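Local coordinates for SusD superfamily protein (Bacteroides vulgatus, PDB 3MYV) that probably binds polysaccharide at the bacterial outer membrane, like other SusD proteins, at residues Asn107-Ala118 with Ile167-Met178; Leu288-Gly296 with Ile363-Asn371. All blocks are in the same frame, centred on the assembly; numbering follows the deposited sequence. Where two conformers were deposited one is given.

Contact 1. Residues Asn107-Ala118 with Ile167-Met178; sequences NALKGETMAVIA and IIETLEEAVTLM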
loop_
_atom_site.group_PDB
_atom_site.type_symbol
_atom_site.label_atom_id
_atom_site.label_comp_id
_atom_site.label_asym_id
_atom_site.label_seq_id
_atom_site.Cartn_x
_atom_site.Cartn_y
_atom_site.Cartn_z
ATOM N N ASN A 107 -16.328 -2.610 21.068
ATOM C CA ASN A 107 -14.888 -2.564 21.275
ATOM C C ASN A 107 -14.132 -2.949 19.995
ATOM O O ASN A 107 -13.114 -2.342 19.673
ATOM C CB ASN A 107 -14.475 -3.479 22.437
ATOM C CG ASN A 107 -13.531 -2.794 23.405
ATOM O OD1 ASN A 107 -13.433 -1.564 23.429
ATOM N ND2 ASN A 107 -12.843 -3.582 24.217
ATOM N N ALA A 108 -14.632 -3.965 19.292
ATOM C CA ALA A 108 -14.050 -4.385 18.006
ATOM C C ALA A 108 -14.129 -3.250 16.973
ATOM O O ALA A 108 -13.169 -2.973 16.226
ATOM C CB ALA A 108 -14.770 -5.626 17.490
ATOM N N LEU A 109 -15.279 -2.595 16.932
ATOM C CA LEU A 109 -15.487 -1.469 16.026
ATOM C C LEU A 109 -14.593 -0.273 16.385
ATOM O O LEU A 109 -14.046 0.394 15.498
ATOM C CB LEU A 109 -16.956 -1.080 15.977
ATOM C CG LEU A 109 -17.863 -2.101 15.288
ATOM C CD1 LEU A 109 -19.370 -1.792 15.565
ATOM C CD2 LEU A 109 -17.595 -2.146 13.792
ATOM N N LYS A 110 -14.425 -0.012 17.680
ATOM C CA LYS A 110 -13.500 1.033 18.130
ATOM C C LYS A 110 -12.069 0.732 17.633
ATOM O O LYS A 110 -11.412 1.600 17.046
ATOM C CB LYS A 110 -13.509 1.151 19.640
ATOM C CG LYS A 110 -12.465 2.115 20.203
ATOM C CD LYS A 110 -12.546 2.223 21.737
ATOM C CE LYS A 110 -11.314 2.949 22.302
ATOM N NZ LYS A 110 -11.366 3.092 23.802
ATOM N N GLY A 111 -11.608 -0.494 17.858
ATOM C CA GLY A 111 -10.282 -0.917 17.393
ATOM C C GLY A 111 -10.114 -0.785 15.893
ATOM O O GLY A 111 -9.062 -0.330 15.385
ATOM N N GLU A 112 -11.160 -1.170 15.173
ATOM C CA GLU A 112 -11.122 -1.154 13.718
ATOM C C GLU A 112 -11.036 0.286 13.223
ATOM O O GLU A 112 -10.284 0.579 12.312
ATOM C CB GLU A 112 -12.357 -1.859 13.135
ATOM C CG GLU A 112 -12.337 -1.944 11.622
ATOM C CD GLU A 112 -13.573 -2.588 11.005
ATOM O OE1 GLU A 112 -14.475 -3.043 11.751
ATOM O OE2 GLU A 112 -13.638 -2.628 9.747
ATOM N N THR A 113 -11.807 1.176 13.846
ATOM C CA THR A 113 -11.740 2.612 13.547
ATOM C C THR A 113 -10.330 3.170 13.778
ATOM O O THR A 113 -9.813 3.948 12.979
ATOM C CB THR A 113 -12.767 3.392 14.388
ATOM O OG1 THR A 113 -14.086 2.875 14.136
ATOM C CG2 THR A 113 -12.712 4.910 14.076
HETATM N N MSE A 114 -9.687 2.755 14.861
HETATM C CA MSE A 114 -8.318 3.155 15.118
HETATM C C MSE A 114 -7.380 2.605 14.051
HETATM O O MSE A 114 -6.412 3.275 13.701
HETATM C CB MSE A 114 -7.864 2.729 16.519
HETATM C CG MSE A 114 -8.637 3.398 17.653
HETATM SE SE MSE A 114 -8.295 2.572 19.384
HETATM C CE MSE A 114 -6.494 3.124 19.618
ATOM N N ALA A 115 -7.627 1.386 13.563
ATOM C CA ALA A 115 -6.792 0.806 12.483
ATOM C C ALA A 115 -6.910 1.656 11.196
ATOM O O ALA A 115 -5.913 1.930 10.530
ATOM C CB ALA A 115 -7.211 -0.668 12.219
ATOM N N VAL A 116 -8.136 2.055 10.853
ATOM C CA VAL A 116 -8.381 2.978 9.727
ATOM C C VAL A 116 -7.596 4.292 9.891
ATOM O O VAL A 116 -6.891 4.738 8.980
ATOM C CB VAL A 116 -9.895 3.214 9.493
ATOM C CG1 VAL A 116 -10.113 4.264 8.384
ATOM C CG2 VAL A 116 -10.619 1.868 9.117
ATOM N N ILE A 117 -7.642 4.866 11.083
ATOM C CA ILE A 117 -6.907 6.100 11.373
ATOM C C ILE A 117 -5.408 5.917 11.172
ATOM O O ILE A 117 -4.744 6.727 10.538
ATOM C CB ILE A 117 -7.234 6.586 12.820
ATOM C CG1 ILE A 117 -8.663 7.147 12.848
ATOM C CG2 ILE A 117 -6.166 7.582 13.335
ATOM C CD1 ILE A 117 -9.280 7.323 14.288
ATOM N N ALA A 118 -4.886 4.803 11.671
ATOM C CA ALA A 118 -3.478 4.499 11.528
ATOM C C ALA A 118 -3.082 4.342 10.044
ATOM O O ALA A 118 -2.087 4.874 9.627
ATOM C CB ALA A 118 -3.122 3.212 12.341
ATOM N N ILE A 167 0.975 6.499 15.143
ATOM C CA ILE A 167 0.499 5.391 14.325
ATOM C C ILE A 167 0.747 4.040 15.012
ATOM O O ILE A 167 -0.144 3.181 15.081
ATOM C CB ILE A 167 1.172 5.431 12.913
ATOM C CG1 ILE A 167 0.622 6.598 12.092
ATOM C CG2 ILE A 167 0.959 4.130 12.164
ATOM C CD1 ILE A 167 1.630 7.124 10.996
ATOM N N ILE A 168 1.950 3.848 15.537
ATOM C CA ILE A 168 2.300 2.553 16.137
ATOM C C ILE A 168 1.507 2.287 17.431
ATOM O O ILE A 168 0.933 1.201 17.617
ATOM C CB ILE A 168 3.824 2.427 16.338
ATOM C CG1 ILE A 168 4.509 2.261 14.953
ATOM C CG2 ILE A 168 4.142 1.232 17.268
ATOM C CD1 ILE A 168 6.000 2.651 14.918
ATOM N N GLU A 169 1.429 3.292 18.296
ATOM C CA GLU A 169 0.678 3.197 19.558
ATOM C C GLU A 169 -0.792 2.921 19.286
ATOM O O GLU A 169 -1.427 2.129 19.982
ATOM C CB GLU A 169 0.783 4.485 20.368
ATOM C CG GLU A 169 1.930 4.542 21.330
ATOM C CD GLU A 169 1.966 5.850 22.142
ATOM O OE1 GLU A 169 0.883 6.420 22.455
ATOM O OE2 GLU A 169 3.095 6.303 22.447
ATOM N N THR A 170 -1.326 3.617 18.297
ATOM C CA THR A 170 -2.711 3.441 17.890
ATOM C C THR A 170 -2.991 2.019 17.408
ATOM O O THR A 170 -3.959 1.379 17.827
ATOM C CB THR A 170 -3.060 4.447 16.799
ATOM O OG1 THR A 170 -2.938 5.751 17.345
ATOM C CG2 THR A 170 -4.476 4.231 16.306
ATOM N N LEU A 171 -2.131 1.518 16.532
ATOM C CA LEU A 171 -2.331 0.201 15.969
ATOM C C LEU A 171 -2.048 -0.905 17.003
ATOM O O LEU A 171 -2.783 -1.877 17.047
ATOM C CB LEU A 171 -1.490 0.082 14.692
ATOM C CG LEU A 171 -1.860 -0.848 13.557
ATOM C CD1 LEU A 171 -3.340 -0.913 13.241
ATOM C CD2 LEU A 171 -0.993 -0.407 12.369
ATOM N N GLU A 172 -1.052 -0.733 17.884
ATOM C CA GLU A 172 -0.810 -1.704 18.952
ATOM C C GLU A 172 -2.069 -1.832 19.833
ATOM O O GLU A 172 -2.504 -2.941 20.144
ATOM C CB GLU A 172 0.434 -1.328 19.792
ATOM C CG GLU A 172 1.732 -1.452 19.010
ATOM C CD GLU A 172 2.941 -0.880 19.755
ATOM O OE1 GLU A 172 2.759 -0.038 20.655
ATOM O OE2 GLU A 172 4.080 -1.263 19.423
ATOM N N GLU A 173 -2.691 -0.705 20.175
ATOM C CA GLU A 173 -3.933 -0.750 20.936
ATOM C C GLU A 173 -5.102 -1.349 20.129
ATOM O O GLU A 173 -5.858 -2.182 20.657
ATOM C CB GLU A 173 -4.279 0.618 21.515
ATOM C CG GLU A 173 -5.508 0.570 22.375
ATOM C CD GLU A 173 -5.909 1.898 22.975
ATOM O OE1 GLU A 173 -5.143 2.890 22.854
ATOM O OE2 GLU A 173 -7.009 1.928 23.566
ATOM N N ALA A 174 -5.242 -0.942 18.873
ATOM C CA ALA A 174 -6.300 -1.453 17.985
ATOM C C ALA A 174 -6.322 -2.982 17.950
ATOM O O ALA A 174 -7.387 -3.619 18.077
ATOM C CB ALA A 174 -6.135 -0.893 16.559
ATOM N N VAL A 175 -5.141 -3.564 17.767
ATOM C CA VAL A 175 -4.987 -5.010 17.696
ATOM C C VAL A 175 -5.578 -5.656 18.945
ATOM O O VAL A 175 -6.246 -6.683 18.848
ATOM C CB VAL A 175 -3.504 -5.424 17.488
ATOM C CG1 VAL A 175 -3.314 -6.962 17.778
ATOM C CG2 VAL A 175 -3.039 -5.086 16.049
ATOM N N THR A 176 -5.364 -5.058 20.125
ATOM C CA THR A 176 -5.849 -5.695 21.343
ATOM C C THR A 176 -7.376 -5.671 21.401
ATOM O O THR A 176 -7.958 -6.500 22.073
ATOM C CB THR A 176 -5.274 -5.056 22.646
ATOM O OG1 THR A 176 -5.797 -3.735 22.815
ATOM C CG2 THR A 176 -3.718 -5.029 22.620
ATOM N N LEU A 177 -8.012 -4.712 20.728
ATOM C CA LEU A 177 -9.480 -4.579 20.740
ATOM C C LEU A 177 -10.237 -5.363 19.664
ATOM O O LEU A 177 -11.433 -5.582 19.801
ATOM C CB LEU A 177 -9.870 -3.110 20.574
ATOM C CG LEU A 177 -9.359 -2.168 21.664
ATOM C CD1 LEU A 177 -9.810 -0.749 21.367
ATOM C CD2 LEU A 177 -9.834 -2.661 23.024
HETATM N N MSE A 178 -9.556 -5.735 18.584
HETATM C CA MSE A 178 -10.212 -6.223 17.364
HETATM C C MSE A 178 -10.546 -7.720 17.339
HETATM O O MSE A 178 -9.926 -8.532 18.024
HETATM C CB MSE A 178 -9.346 -5.852 16.146
HETATM C CG MSE A 178 -9.426 -4.367 15.805
HETATM SE SE MSE A 178 -8.161 -3.876 14.470
HETATM C CE MSE A 178 -9.247 -4.475 12.972
HETATM O O HOH W 1 -8.600 4.122 23.974
#
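Ala174 CB rests against the backbone of Gly111, 3.2 Å from Gly111 O. This is the tight part of an antiparallel helix pair. The axes of the two segments come within 7.7 Å, at 153° between their N-to-C directions. Gly111 has no side chain, and a CB there would collide with Leu177 and Met178. The selenomethionine Met178 fills the same region: its CG lies 3.6 Å from Gly111 C, and its SE meets Ala115 CB. No hydrogen bond joins the two segments. A CA-H...O contact runs from Ala108 CA to Leu177 O. At the buried far end, Ala118 CB packs less closely, on Ile167 CG2 and Leu171 CD2.

Two side chains interlock as knobs into holes. Leu177 sits among Asn107, Lys110, Gly111 and Met114. Its CB lies 3.9 Å from Gly111 CA, while CD1 lies against Gly111 and the Lys110 methylenes. Cutting Leu177 back to alanine is likely to open a gap beside Gly111 and leave the Lys110 methylenes and Met114 SE without the CD1 they pack on. Met114, also selenomethionine, sits among Thr170, Glu173, Ala174 and Leu177. Its chain bends at the last torsion (chi3 69°), which brings CE over the Glu173 carboxylate, 3.5 Å from OE1.

The polar side is looser. Lys110 NZ and the exposed Glu173 OE2 are 4.5 Å apart, beyond a salt bridge, and one water bonded to both spans the distance.

The pair belongs to the helical, TPR-related part of the SusD fold. Leu109, Thr113 and Val116 face helix 13-27, where Tyr24 bonds Glu112, which also bridges to Arg186. Ile117 packs on helix 77-94. Ile167, Ile168, Val175 and Met178 lean on helix 189-202.

Contact 2. Residues Leu288-Gly296 with Ile363-Asn371; sequences LADPGDVRG and IVKRGNPDN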
loop_
_atom_site.group_PDB
_atom_site.type_symbol
_atom_site.label_atom_id
_atom_site.label_comp_id
_atom_site.label_asym_id
_atom_site.label_seq_id
_atom_site.Cartn_x
_atom_site.Cartn_y
_atom_site.Cartn_z
ATOM N N LEU A 288 10.861 -12.926 -17.686
ATOM C CA LEU A 288 10.836 -13.822 -18.860
ATOM C C LEU A 288 12.135 -14.621 -19.000
ATOM O O LEU A 288 12.149 -15.665 -19.628
ATOM C CB LEU A 288 10.464 -13.056 -20.136
ATOM C CG LEU A 288 9.075 -12.391 -20.007
ATOM C CD1 LEU A 288 8.766 -11.579 -21.263
ATOM C CD2 LEU A 288 7.924 -13.385 -19.672
ATOM N N ALA A 289 13.201 -14.169 -18.350
ATOM C CA ALA A 289 14.412 -14.975 -18.212
ATOM C C ALA A 289 14.197 -16.214 -17.320
ATOM O O ALA A 289 15.028 -17.109 -17.339
ATOM C CB ALA A 289 15.574 -14.133 -17.669
ATOM N N ASP A 290 13.094 -16.259 -16.556
ATOM C CA ASP A 290 12.759 -17.392 -15.693
ATOM C C ASP A 290 11.343 -17.869 -15.962
ATOM O O ASP A 290 10.450 -17.642 -15.132
ATOM C CB ASP A 290 12.889 -16.983 -14.214
ATOM C CG ASP A 290 12.904 -18.180 -13.253
ATOM O OD1 ASP A 290 12.972 -19.341 -13.707
ATOM O OD2 ASP A 290 12.854 -17.943 -12.037
ATOM N N PRO A 291 11.137 -18.566 -17.096
ATOM C CA PRO A 291 9.781 -18.885 -17.523
ATOM C C PRO A 291 9.058 -19.841 -16.581
ATOM O O PRO A 291 7.843 -19.916 -16.613
ATOM C CB PRO A 291 9.969 -19.537 -18.911
ATOM C CG PRO A 291 11.406 -19.922 -18.993
ATOM C CD PRO A 291 12.153 -18.994 -18.082
ATOM N N GLY A 292 9.802 -20.539 -15.740
ATOM C CA GLY A 292 9.214 -21.391 -14.739
ATOM C C GLY A 292 8.598 -20.634 -13.568
ATOM O O GLY A 292 7.941 -21.251 -12.742
ATOM N N ASP A 293 8.816 -19.320 -13.483
ATOM C CA ASP A 293 8.244 -18.544 -12.374
ATOM C C ASP A 293 6.860 -18.078 -12.776
ATOM O O ASP A 293 6.723 -17.341 -13.763
ATOM C CB ASP A 293 9.130 -17.355 -12.007
ATOM C CG ASP A 293 8.741 -16.734 -10.683
ATOM O OD1 ASP A 293 7.552 -16.415 -10.505
ATOM O OD2 ASP A 293 9.622 -16.539 -9.813
ATOM N N VAL A 294 5.851 -18.501 -12.011
ATOM C CA VAL A 294 4.441 -18.215 -12.309
ATOM C C VAL A 294 4.080 -16.722 -12.322
ATOM O O VAL A 294 3.070 -16.331 -12.891
ATOM C CB VAL A 294 3.483 -18.968 -11.314
ATOM C CG1 VAL A 294 3.419 -18.284 -9.943
ATOM C CG2 VAL A 294 2.087 -19.078 -11.884
ATOM N N ARG A 295 4.867 -15.887 -11.656
ATOM C CA ARG A 295 4.558 -14.467 -11.635
ATOM C C ARG A 295 4.662 -13.820 -13.013
ATOM O O ARG A 295 3.949 -12.854 -13.294
ATOM C CB ARG A 295 5.383 -13.764 -10.554
ATOM C CG ARG A 295 4.876 -14.228 -9.179
ATOM C CD ARG A 295 5.813 -13.946 -8.040
ATOM N NE ARG A 295 7.094 -14.639 -8.147
ATOM C CZ ARG A 295 8.034 -14.594 -7.192
ATOM N NH1 ARG A 295 7.814 -13.915 -6.065
ATOM N NH2 ARG A 295 9.174 -15.232 -7.346
ATOM N N GLY A 296 5.520 -14.372 -13.875
ATOM C CA GLY A 296 5.619 -13.956 -15.273
ATOM C C GLY A 296 4.400 -14.247 -16.111
ATOM O O GLY A 296 4.192 -13.595 -17.113
ATOM N N ILE A 363 8.482 -18.136 -0.447
ATOM C CA ILE A 363 7.934 -17.280 -1.507
ATOM C C ILE A 363 8.662 -17.552 -2.835
ATOM O O ILE A 363 8.042 -17.607 -3.922
ATOM C CB ILE A 363 8.020 -15.788 -1.121
ATOM C CG1 ILE A 363 7.188 -15.533 0.153
ATOM C CG2 ILE A 363 7.602 -14.872 -2.305
ATOM C CD1 ILE A 363 5.678 -15.870 0.042
ATOM N N VAL A 364 9.981 -17.715 -2.759
ATOM C CA VAL A 364 10.786 -17.991 -3.952
ATOM C C VAL A 364 10.319 -19.263 -4.622
ATOM O O VAL A 364 10.135 -19.311 -5.836
ATOM C CB VAL A 364 12.278 -18.036 -3.588
ATOM C CG1 VAL A 364 13.137 -18.632 -4.736
ATOM C CG2 VAL A 364 12.722 -16.608 -3.200
ATOM N N LYS A 365 10.115 -20.301 -3.814
ATOM C CA LYS A 365 9.766 -21.616 -4.330
ATOM C C LYS A 365 8.320 -21.716 -4.765
ATOM O O LYS A 365 7.991 -22.517 -5.646
ATOM C CB LYS A 365 10.106 -22.702 -3.304
ATOM C CG LYS A 365 11.604 -22.798 -3.094
ATOM C CD LYS A 365 11.989 -23.768 -1.959
ATOM C CE LYS A 365 13.512 -23.836 -1.825
ATOM N NZ LYS A 365 13.936 -24.767 -0.725
ATOM N N ARG A 366 7.438 -20.946 -4.137
ATOM C CA ARG A 366 6.062 -20.884 -4.623
ATOM C C ARG A 366 6.066 -20.270 -6.023
ATOM O O ARG A 366 5.310 -20.692 -6.884
ATOM C CB ARG A 366 5.149 -20.070 -3.690
ATOM C CG ARG A 366 3.652 -20.145 -4.046
ATOM C CD ARG A 366 3.230 -19.083 -5.048
ATOM N NE ARG A 366 3.548 -17.726 -4.595
ATOM C CZ ARG A 366 2.869 -17.030 -3.676
ATOM N NH1 ARG A 366 1.771 -17.530 -3.084
ATOM N NH2 ARG A 366 3.273 -15.795 -3.355
ATOM N N GLY A 367 6.901 -19.261 -6.237
ATOM C CA GLY A 367 7.049 -18.649 -7.551
ATOM C C GLY A 367 7.575 -19.632 -8.595
ATOM O O GLY A 367 6.978 -19.768 -9.659
ATOM N N ASN A 368 8.639 -20.352 -8.248
ATOM C CA ASN A 368 9.252 -21.384 -9.104
ATOM C C ASN A 368 9.934 -22.418 -8.197
ATOM O O ASN A 368 10.915 -22.091 -7.535
ATOM C CB ASN A 368 10.303 -20.745 -10.032
ATOM C CG ASN A 368 10.946 -21.747 -10.982
ATOM O OD1 ASN A 368 10.746 -22.972 -10.844
ATOM N ND2 ASN A 368 11.758 -21.240 -11.939
ATOM N N PRO A 369 9.397 -23.646 -8.121
ATOM C CA PRO A 369 9.967 -24.628 -7.209
ATOM C C PRO A 369 11.414 -25.039 -7.520
ATOM O O PRO A 369 12.074 -25.647 -6.638
ATOM C CB PRO A 369 8.999 -25.830 -7.320
ATOM C CG PRO A 369 8.362 -25.666 -8.644
ATOM C CD PRO A 369 8.200 -24.180 -8.806
ATOM N N ASP A 370 11.903 -24.724 -8.727
ATOM C CA ASP A 370 13.286 -25.002 -9.101
ATOM C C ASP A 370 14.296 -23.972 -8.546
ATOM O O ASP A 370 15.499 -24.158 -8.686
ATOM C CB ASP A 370 13.429 -25.064 -10.629
ATOM C CG ASP A 370 12.618 -26.198 -11.257
ATOM O OD1 ASP A 370 12.438 -27.232 -10.592
ATOM O OD2 ASP A 370 12.193 -26.031 -12.415
ATOM N N ASN A 371 13.815 -22.895 -7.934
ATOM C CA ASN A 371 14.673 -21.833 -7.435
ATOM C C ASN A 371 14.855 -21.952 -5.935
ATOM O O ASN A 371 14.063 -22.596 -5.242
ATOM C CB ASN A 371 14.046 -20.446 -7.748
ATOM C CG ASN A 371 14.095 -20.105 -9.220
ATOM O OD1 ASN A 371 14.849 -20.707 -9.979
ATOM N ND2 ASN A 371 13.295 -19.130 -9.633
HETATM O O HOH W 2 15.156 -20.675 -12.648
HETATM O O HOH W 3 8.553 -24.251 -12.639
HETATM O O HOH W 4 11.262 -17.749 -7.856
#
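The Arg295 guanidinium has Gly367 CA and Ile363 O over one face, and the Asp293 carboxylate at its edge, in plane. The contact joins the loop after helix 281-288 to the C-terminal end of helix 350-367. Asp293 and Asn368 each form an Asx turn, and each segment holds a type I beta turn. A bend in the Arg295 chain (chi3 -63°) brings the guanidinium to Gly367 CA. Its NE and NH2 grip the two carboxylate oxygens side-on, with NH2 2.8 Å from Asp293 OD2. Both oxygens use syn lone pairs. The anti lone pair of Asp293 OD1 takes the backbone N of Arg295, which fixes the carboxylate's rotation. Glu386 and Glu390 of helix 380-391 hold the guanidinium from outside the two segments.

Across the contact, Val294 N donates to Gly367 O at 2.9 Å. The Asp290 carboxylate accepts from the side-chain amides of Asn368 and Asn371. Asn368 ND2 bonds weakly to both oxygens, with the planes 37° apart. One water joins Asp293 OD2, Val364 O and Asn371 ND2. Asn371 ND2 makes the shorter bond to Asp290 OD2, 2.7 Å, on the syn lone pair, with OD2 only 1° out of the Asn371 amide plane.

From the N terminus, the chain first runs through helices 13-27 and 77-94, then enters helix 103-128. Contact 1 closes when helix 160-177 returns roughly antiparallel to it, with 48 residues between the two segments. Only later does contact 2 open, in the loop after helix 281-288. It closes 66 residues on, at the end of helix 350-367, after a span with strands 299-304 and 307-312. The two closures are in series, so they neither nest nor cross. The centres of contact 1 and contact 2 are about 37 Å apart, and the nearest atoms of contact 1 and contact 2 about 21 Å apart. Contact 1 ties helices of the N-terminal region to each other; contact 2 ties a loop to a helix end in the later region.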